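Local coordinates for protein colicin B (Escherichia coli, PDB 1RH1) that forms pores that depolarise the cytoplasmic membrane of Escherichia coli and close relatives, dissipating the cellular energy of the target cell, at residues Gln145-Glu148 and Gln149-Ile153; Glu97-Ser100 and Ala101-Val105; Gly476-Ala479 and Thr480-Gly483. All blocks are in the same frame, centred on the assembly; numbering follows the deposited sequence.

Interaction 1 of 3, residues Gln145-Glu148 and Gln149-Ile153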
ATOM      1  N   GLN A 145       2.775  26.359   2.461  1.00  4.89           N
ATOM      2  CA  GLN A 145       2.947  26.406   1.015  1.00  2.91           C
ATOM      3  C   GLN A 145       1.750  27.025   0.302  1.00  4.10           C
ATOM      4  O   GLN A 145       0.599  26.710   0.611  1.00  3.92           O
ATOM      5  CB  GLN A 145       3.099  25.039   0.409  1.00  4.26           C
ATOM      6  CG  GLN A 145       4.336  24.231   0.655  1.00  6.15           C
ATOM      7  CD  GLN A 145       5.505  24.634  -0.204  1.00  7.04           C
ATOM      8  OE1 GLN A 145       6.163  25.627   0.067  1.00  9.61           O
ATOM      9  NE2 GLN A 145       5.798  23.860  -1.242  1.00  9.60           N
ATOM     10  N   GLN A 146       1.983  27.892  -0.686  1.00  2.00           N
ATOM     11  CA  GLN A 146       0.918  28.405  -1.544  1.00  6.34           C
ATOM     12  C   GLN A 146       0.190  27.268  -2.289  1.00  3.65           C
ATOM     13  O   GLN A 146       0.828  26.246  -2.566  1.00  3.09           O
ATOM     14  CB  GLN A 146       1.527  29.364  -2.538  1.00  6.57           C
ATOM     15  CG  GLN A 146       2.011  30.660  -1.919  1.00 10.33           C
ATOM     16  CD  GLN A 146       2.969  31.407  -2.833  1.00 15.20           C
ATOM     17  OE1 GLN A 146       2.790  32.577  -3.182  1.00 14.72           O
ATOM     18  NE2 GLN A 146       4.043  30.717  -3.222  1.00 22.94           N
ATOM     19  N   LEU A 147      -1.110  27.403  -2.640  1.00  6.11           N
ATOM     20  CA  LEU A 147      -1.881  26.311  -3.234  1.00  4.66           C
ATOM     21  C   LEU A 147      -1.222  25.633  -4.421  1.00  9.03           C
ATOM     22  O   LEU A 147      -1.036  24.411  -4.475  1.00  9.63           O
ATOM     23  CB  LEU A 147      -3.245  26.771  -3.716  1.00  2.00           C
ATOM     24  CG  LEU A 147      -4.138  25.633  -4.222  1.00  2.00           C
ATOM     25  CD1 LEU A 147      -4.701  24.885  -3.043  1.00  2.00           C
ATOM     26  CD2 LEU A 147      -5.271  26.161  -5.053  1.00  2.83           C
ATOM     27  N   GLU A 148      -0.825  26.503  -5.345  1.00 10.10           N
ATOM     28  CA  GLU A 148      -0.190  26.081  -6.564  1.00  9.48           C
ATOM     29  C   GLU A 148       1.108  25.362  -6.346  1.00  6.28           C
ATOM     30  O   GLU A 148       1.379  24.513  -7.177  1.00 11.50           O
ATOM     31  CB  GLU A 148       0.044  27.275  -7.489  1.00 14.40           C
ATOM     32  CG  GLU A 148       0.605  28.582  -6.925  1.00 24.72           C
ATOM     33  CD  GLU A 148      -0.384  29.558  -6.257  1.00 34.66           C
ATOM     34  OE1 GLU A 148       0.083  30.578  -5.728  1.00 37.03           O
ATOM     35  OE2 GLU A 148      -1.605  29.328  -6.269  1.00 40.87           O
ATOM     36  N   GLN A 149       1.902  25.590  -5.292  1.00  5.39           N
ATOM     37  CA  GLN A 149       3.124  24.818  -5.089  1.00  5.13           C
ATOM     38  C   GLN A 149       2.876  23.369  -4.706  1.00  3.17           C
ATOM     39  O   GLN A 149       3.798  22.567  -4.855  1.00  7.25           O
ATOM     40  CB  GLN A 149       3.997  25.388  -3.994  1.00  8.29           C
ATOM     41  CG  GLN A 149       4.587  26.751  -4.266  1.00 12.16           C
ATOM     42  CD  GLN A 149       5.318  27.341  -3.058  1.00 13.12           C
ATOM     43  OE1 GLN A 149       4.736  27.887  -2.114  1.00  7.50           O
ATOM     44  NE2 GLN A 149       6.647  27.248  -3.102  1.00 16.49           N
ATOM     45  N   VAL A 150       1.690  22.974  -4.204  1.00  5.14           N
ATOM     46  CA  VAL A 150       1.438  21.570  -3.853  1.00  2.78           C
ATOM     47  C   VAL A 150       0.422  20.907  -4.750  1.00  3.73           C
ATOM     48  O   VAL A 150       0.266  19.690  -4.671  1.00  4.04           O
ATOM     49  CB  VAL A 150       0.922  21.378  -2.411  1.00  2.00           C
ATOM     50  CG1 VAL A 150       1.912  22.044  -1.514  1.00  2.00           C
ATOM     51  CG2 VAL A 150      -0.430  21.996  -2.154  1.00  2.00           C
ATOM     52  N   THR A 151      -0.289  21.685  -5.580  1.00  2.49           N
ATOM     53  CA  THR A 151      -1.294  21.147  -6.476  1.00  2.00           C
ATOM     54  C   THR A 151      -1.617  22.063  -7.650  1.00  4.90           C
ATOM     55  O   THR A 151      -1.507  23.288  -7.535  1.00  2.00           O
ATOM     56  CB  THR A 151      -2.538  20.847  -5.622  1.00  2.00           C
ATOM     57  OG1 THR A 151      -3.493  20.253  -6.479  1.00  2.00           O
ATOM     58  CG2 THR A 151      -3.100  22.074  -4.948  1.00  3.45           C
ATOM     59  N   ASP A 152      -1.990  21.427  -8.791  1.00  8.22           N
ATOM     60  CA  ASP A 152      -2.414  22.100 -10.043  1.00  9.30           C
ATOM     61  C   ASP A 152      -3.891  22.452 -10.269  1.00 10.94           C
ATOM     62  O   ASP A 152      -4.262  23.001 -11.318  1.00 10.39           O
ATOM     63  CB  ASP A 152      -1.984  21.286 -11.259  1.00  9.38           C
ATOM     64  CG  ASP A 152      -0.519  21.463 -11.612  1.00 14.34           C
ATOM     65  OD1 ASP A 152       0.000  20.602 -12.324  1.00 14.87           O
ATOM     66  OD2 ASP A 152       0.097  22.453 -11.189  1.00 16.53           O
ATOM     67  N   ILE A 153      -4.731  22.109  -9.268  1.00  9.16           N
ATOM     68  CA  ILE A 153      -6.158  22.394  -9.211  1.00  5.25           C
ATOM     69  C   ILE A 153      -6.278  23.857  -8.834  1.00  3.89           C
ATOM     70  O   ILE A 153      -5.635  24.353  -7.898  1.00  2.00           O
ATOM     71  CB  ILE A 153      -6.821  21.459  -8.157  1.00  3.78           C
ATOM     72  CG1 ILE A 153      -6.836  20.061  -8.777  1.00  2.00           C
ATOM     73  CG2 ILE A 153      -8.182  21.976  -7.699  1.00  2.00           C
ATOM     74  CD1 ILE A 153      -8.014  19.156  -8.420  1.00  2.00           C
TER
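At the end of strand 139-146 the chain turns directly into a short, weakly bonded helical turn, 147-150, and across this junction Gln146 and Gln149 meet through backbone and side chain alike. Gln149 OE1 takes two donors from one residue: Gln146 N at 3.1 Å, tilted modestly from the carbonyl plane, and Gln146 NE2, also at 3.1 Å. The second bond is nearly straight (169° at the hydrogen) and stays in the amide plane of Gln146, yet its donor stands above the carbonyl plane of Gln149, and the two amide planes are 86° apart. Such a grip fixes the rotation of the Gln149 carbonyl. Gln149 N returns a weak bond to Gln146 O, so the strand-to-helix turn is tied in both directions. One step on, Leu147 O receives Val150 N at 3.1 Å and, weakly, Thr151 N. Thr151 CG2 lies between its own N and carbonyl carbon, because OG1 is anti to N (chi1 -177°); the methyl thus lies over Leu147 O at 3.2 Å and also meets Leu147 CD1 at 3.8 Å, while OG1 bonds to Pro166 O. Gln145 CB packs on Val150 CG1 at 3.8 Å, and both side chains touch Tyr282 of strand 281-286.

Interaction 2 of 3, residues Glu97-Ser100 and Ala101-Val105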
ATOM      1  N   GLU A  97      14.162  29.647   2.081  1.00  7.99           N
ATOM      2  CA  GLU A  97      13.474  28.425   2.433  1.00 12.79           C
ATOM      3  C   GLU A  97      14.155  27.205   1.848  1.00 15.52           C
ATOM      4  O   GLU A  97      14.837  27.348   0.825  1.00 19.36           O
ATOM      5  CB  GLU A  97      12.037  28.535   1.962  1.00 13.59           C
ATOM      6  CG  GLU A  97      11.762  29.136   0.590  1.00 16.10           C
ATOM      7  CD  GLU A  97      11.945  28.176  -0.570  1.00 15.87           C
ATOM      8  OE1 GLU A  97      11.100  27.296  -0.754  1.00 14.78           O
ATOM      9  OE2 GLU A  97      12.931  28.334  -1.287  1.00 17.30           O
ATOM     10  N   LYS A  98      14.016  26.011   2.457  1.00 13.64           N
ATOM     11  CA  LYS A  98      14.734  24.839   1.958  1.00 13.33           C
ATOM     12  C   LYS A  98      13.927  23.815   1.152  1.00  9.99           C
ATOM     13  O   LYS A  98      14.499  22.841   0.630  1.00  8.80           O
ATOM     14  CB  LYS A  98      15.417  24.191   3.177  1.00 14.46           C
ATOM     15  CG  LYS A  98      16.578  23.200   2.908  1.00 17.81           C
ATOM     16  CD  LYS A  98      17.742  23.763   2.073  1.00 25.67           C
ATOM     17  CE  LYS A  98      18.535  24.948   2.660  1.00 29.54           C
ATOM     18  NZ  LYS A  98      19.451  25.524   1.679  1.00 27.70           N
ATOM     19  N   VAL A  99      12.611  24.056   0.967  1.00  6.59           N
ATOM     20  CA  VAL A  99      11.752  23.106   0.262  1.00  2.33           C
ATOM     21  C   VAL A  99      12.031  23.060  -1.213  1.00  2.00           C
ATOM     22  O   VAL A  99      12.080  21.991  -1.791  1.00  2.65           O
ATOM     23  CB  VAL A  99      10.282  23.425   0.429  1.00  2.00           C
ATOM     24  CG1 VAL A  99       9.481  22.237  -0.061  1.00  2.00           C
ATOM     25  CG2 VAL A  99       9.956  23.680   1.882  1.00  2.00           C
ATOM     26  N   SER A 100      12.258  24.204  -1.834  1.00  2.16           N
ATOM     27  CA  SER A 100      12.528  24.292  -3.247  1.00  7.03           C
ATOM     28  C   SER A 100      13.740  23.473  -3.677  1.00  5.12           C
ATOM     29  O   SER A 100      13.740  22.929  -4.779  1.00  3.78           O
ATOM     30  CB  SER A 100      12.687  25.762  -3.545  1.00 10.02           C
ATOM     31  OG  SER A 100      12.961  26.059  -4.905  1.00 21.67           O
ATOM     32  N   ALA A 101      14.745  23.334  -2.805  1.00  5.02           N
ATOM     33  CA  ALA A 101      15.912  22.502  -3.088  1.00  2.00           C
ATOM     34  C   ALA A 101      15.570  21.022  -2.968  1.00  3.39           C
ATOM     35  O   ALA A 101      15.960  20.242  -3.836  1.00 11.89           O
ATOM     36  CB  ALA A 101      17.030  22.788  -2.119  1.00  2.00           C
ATOM     37  N   ALA A 102      14.844  20.600  -1.921  1.00  3.58           N
ATOM     38  CA  ALA A 102      14.404  19.224  -1.763  1.00  2.00           C
ATOM     39  C   ALA A 102      13.452  18.813  -2.877  1.00  3.11           C
ATOM     40  O   ALA A 102      13.388  17.646  -3.251  1.00  5.16           O
ATOM     41  CB  ALA A 102      13.667  19.058  -0.461  1.00  2.00           C
ATOM     42  N   ARG A 103      12.696  19.757  -3.445  1.00  2.58           N
ATOM     43  CA  ARG A 103      11.742  19.466  -4.489  1.00  2.00           C
ATOM     44  C   ARG A 103      12.500  19.167  -5.750  1.00  3.14           C
ATOM     45  O   ARG A 103      12.145  18.231  -6.463  1.00  3.83           O
ATOM     46  CB  ARG A 103      10.863  20.645  -4.674  1.00  2.00           C
ATOM     47  CG  ARG A 103       9.784  20.475  -5.724  1.00  2.00           C
ATOM     48  CD  ARG A 103       8.681  21.522  -5.545  1.00  2.00           C
ATOM     49  NE  ARG A 103       9.189  22.842  -5.196  1.00  6.00           N
ATOM     50  CZ  ARG A 103       8.748  23.529  -4.127  1.00  9.64           C
ATOM     51  NH1 ARG A 103       7.801  23.069  -3.287  1.00  2.90           N
ATOM     52  NH2 ARG A 103       9.299  24.719  -3.895  1.00 12.80           N
ATOM     53  N   THR A 104      13.572  19.929  -5.995  1.00  2.00           N
ATOM     54  CA  THR A 104      14.412  19.704  -7.156  1.00  2.00           C
ATOM     55  C   THR A 104      14.996  18.312  -7.120  1.00  3.73           C
ATOM     56  O   THR A 104      14.960  17.663  -8.152  1.00  6.21           O
ATOM     57  CB  THR A 104      15.521  20.704  -7.197  1.00  2.00           C
ATOM     58  OG1 THR A 104      14.923  21.968  -7.361  1.00  2.00           O
ATOM     59  CG2 THR A 104      16.451  20.474  -8.335  1.00  3.39           C
ATOM     60  N   VAL A 105      15.494  17.804  -5.989  1.00  3.51           N
ATOM     61  CA  VAL A 105      15.988  16.436  -5.906  1.00  2.00           C
ATOM     62  C   VAL A 105      14.845  15.446  -6.070  1.00  3.37           C
ATOM     63  O   VAL A 105      15.028  14.417  -6.723  1.00  2.00           O
ATOM     64  CB  VAL A 105      16.689  16.245  -4.560  1.00  2.00           C
ATOM     65  CG1 VAL A 105      17.119  14.816  -4.323  1.00  2.00           C
ATOM     66  CG2 VAL A 105      17.917  17.131  -4.569  1.00  2.00           C
TER
HETATM   67  O   HOH W   1       8.360  26.217  -1.168  1.00 22.12           O
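Hydrogen bonding along the backbone links Glu97-Ser100 to Ala101-Val105: Arg103 N reaches Val99 O at 2.8 Å, whereas Ala102 N to Lys98 O is long and weak. Ser100 O is doubly engaged. Thr104 N bonds to it, and Thr104 OG1 donates in its carbonyl plane at 3.0 Å; the hydroxyl bends back to the preceding turn because OG1 sits beside its own N, with chi1 -64°.

The charged groups meet indirectly. Glu97 OE1 and Arg103 NH2 are 4.4 Å apart, beyond a salt bridge, and one water bridges them, donating to Glu97 OE1 at 3.0 Å and accepting from Arg103 NH2 at 3.2 Å, at the edge of the guanidinium and in its plane. The same OE1 accepts a weak bond from Ser100 N.

Van der Waals contacts place the guanidinium against the first turn. The arginine chain runs back along the helix and bends at chi3 (40°), placing NH2 3.3 Å from Ser100 CA and NH1 3.7 Å from Val99 CG1. Ala102 turns to the sheet, packing on Phe125, Val123 and Ile184, and Arg103 shares the contact with Ile184.

The whole is the N-terminal end of helix 99-110, lying against strands 121-128 and 179-186, with the Glu97 carboxylate making a weak capping bond to the first turn.

Interaction 3 of 3, residues Gly476-Ala479 and Thr480-Gly483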
ATOM      1  N   GLY A 476       6.452 -38.310 -24.726  1.00 18.13           N
ATOM      2  CA  GLY A 476       6.453 -38.983 -26.009  1.00 19.49           C
ATOM      3  C   GLY A 476       5.309 -40.000 -25.996  1.00 24.60           C
ATOM      4  O   GLY A 476       5.541 -41.164 -25.616  1.00 31.26           O
ATOM      5  N   LEU A 477       4.066 -39.598 -26.347  1.00 15.54           N
ATOM      6  CA  LEU A 477       2.940 -40.542 -26.312  1.00 15.07           C
ATOM      7  C   LEU A 477       2.046 -40.409 -27.544  1.00 14.06           C
ATOM      8  O   LEU A 477       1.917 -39.315 -28.109  1.00 12.40           O
ATOM      9  CB  LEU A 477       2.028 -40.322 -25.094  1.00 15.82           C
ATOM     10  CG  LEU A 477       2.541 -40.145 -23.680  1.00 12.96           C
ATOM     11  CD1 LEU A 477       1.396 -39.627 -22.840  1.00 12.94           C
ATOM     12  CD2 LEU A 477       3.125 -41.433 -23.146  1.00 14.02           C
ATOM     13  N   SER A 478       1.377 -41.511 -27.937  1.00  9.55           N
ATOM     14  CA  SER A 478       0.479 -41.503 -29.079  1.00  6.65           C
ATOM     15  C   SER A 478      -0.788 -40.667 -28.860  1.00  6.15           C
ATOM     16  O   SER A 478      -1.056 -40.243 -27.738  1.00 10.61           O
ATOM     17  CB  SER A 478       0.112 -42.940 -29.409  1.00  6.58           C
ATOM     18  OG  SER A 478      -0.986 -43.481 -28.687  1.00 12.71           O
ATOM     19  N   ALA A 479      -1.595 -40.393 -29.887  1.00  4.10           N
ATOM     20  CA  ALA A 479      -2.811 -39.616 -29.726  1.00  3.61           C
ATOM     21  C   ALA A 479      -3.912 -40.207 -28.849  1.00  5.78           C
ATOM     22  O   ALA A 479      -4.684 -39.470 -28.219  1.00  4.70           O
ATOM     23  CB  ALA A 479      -3.438 -39.350 -31.065  1.00  2.70           C
ATOM     24  N   THR A 480      -3.984 -41.542 -28.768  1.00  5.00           N
ATOM     25  CA  THR A 480      -5.021 -42.200 -27.982  1.00  2.64           C
ATOM     26  C   THR A 480      -4.785 -41.884 -26.533  1.00  4.40           C
ATOM     27  O   THR A 480      -5.677 -41.425 -25.827  1.00  8.21           O
ATOM     28  CB  THR A 480      -4.997 -43.705 -28.119  1.00  3.75           C
ATOM     29  OG1 THR A 480      -4.654 -43.999 -29.457  1.00  9.65           O
ATOM     30  CG2 THR A 480      -6.348 -44.321 -27.823  1.00  6.64           C
ATOM     31  N   VAL A 481      -3.508 -42.080 -26.193  1.00  6.78           N
ATOM     32  CA  VAL A 481      -2.936 -41.845 -24.887  1.00  5.34           C
ATOM     33  C   VAL A 481      -3.005 -40.367 -24.555  1.00  4.96           C
ATOM     34  O   VAL A 481      -3.597 -40.058 -23.530  1.00  8.31           O
ATOM     35  CB  VAL A 481      -1.499 -42.356 -24.903  1.00  2.00           C
ATOM     36  CG1 VAL A 481      -0.865 -42.233 -23.542  1.00  2.00           C
ATOM     37  CG2 VAL A 481      -1.517 -43.824 -25.272  1.00  3.39           C
ATOM     38  N   VAL A 482      -2.479 -39.426 -25.351  1.00  4.65           N
ATOM     39  CA  VAL A 482      -2.580 -37.992 -25.061  1.00  6.12           C
ATOM     40  C   VAL A 482      -4.021 -37.561 -24.775  1.00  5.62           C
ATOM     41  O   VAL A 482      -4.254 -36.690 -23.937  1.00  9.12           O
ATOM     42  CB  VAL A 482      -1.999 -37.197 -26.255  1.00  4.58           C
ATOM     43  CG1 VAL A 482      -2.199 -35.684 -26.170  1.00  2.00           C
ATOM     44  CG2 VAL A 482      -0.513 -37.477 -26.231  1.00  5.19           C
ATOM     45  N   GLY A 483      -4.997 -38.195 -25.428  1.00  3.81           N
ATOM     46  CA  GLY A 483      -6.383 -37.922 -25.118  1.00  6.13           C
ATOM     47  C   GLY A 483      -6.769 -38.396 -23.708  1.00  6.78           C
ATOM     48  O   GLY A 483      -7.400 -37.657 -22.949  1.00 12.07           O
TER
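The chain goes from an extended Leu477 through Ser478 at the N-cap into helix 479-495, whose first turn is closed by a straight bond of 2.9 Å from Val482 N to Ser478 O, followed by Gly483 N to Ala479 O at 3.1 Å. Leu477 folds back over the first turn. Its CB lies 4.0 Å from Val482 CG2, the pairing of a hydrophobic staple between the residue before the N-cap and the fourth residue after it. As an added neighbour, Val481 CG1 meets Leu477 CD1 at 3.5 Å, the two side chains crossing at about a right angle. Val481 offers CG1 to the leucine because that methyl is anti to its backbone N (chi1 -176°); the other branch, CG2, comes within 3.5 Å of Ser478 OG. Val482 CG2 in turn rests over Ser478 O at 3.2 Å. Leu477 and Val481 also touch helix 386-398, at Ala395 and Ile392 respectively, and Val482 touches Val336 of helix 291-340. The segment belongs to the connection between helices 457-472 and 479-495, both overlapping predicted membrane-spanning stretches, as in the hydrophobic hairpin of pore-forming colicin domains; the apolar leucine and valines at this helix start are consistent with that prediction.

How the interactions relate
Interactions 1 and 2 belong to one region, their centres 15 Å apart, and they touch: Gln149 NE2 lies 3.7 Å from Arg103 NH2, and the side-chain amide of Gln145 also lies near the Arg103 guanidinium. Arg103 of helix 99-110 thus lies beside Gln145 at the end of strand 139-146 and Gln149 just after it, so two local contacts about forty residues apart in sequence touch each other through Arg103. Interaction 3 is remote, on the opposite side of the chain's centre: its centre is about 68 Å from each of the others, with nearest atoms about 56 Å from interaction 2 and 58 Å from interaction 1. It belongs to the C-terminal pore-forming part of the protein, whereas the other two lie in the N-terminal part.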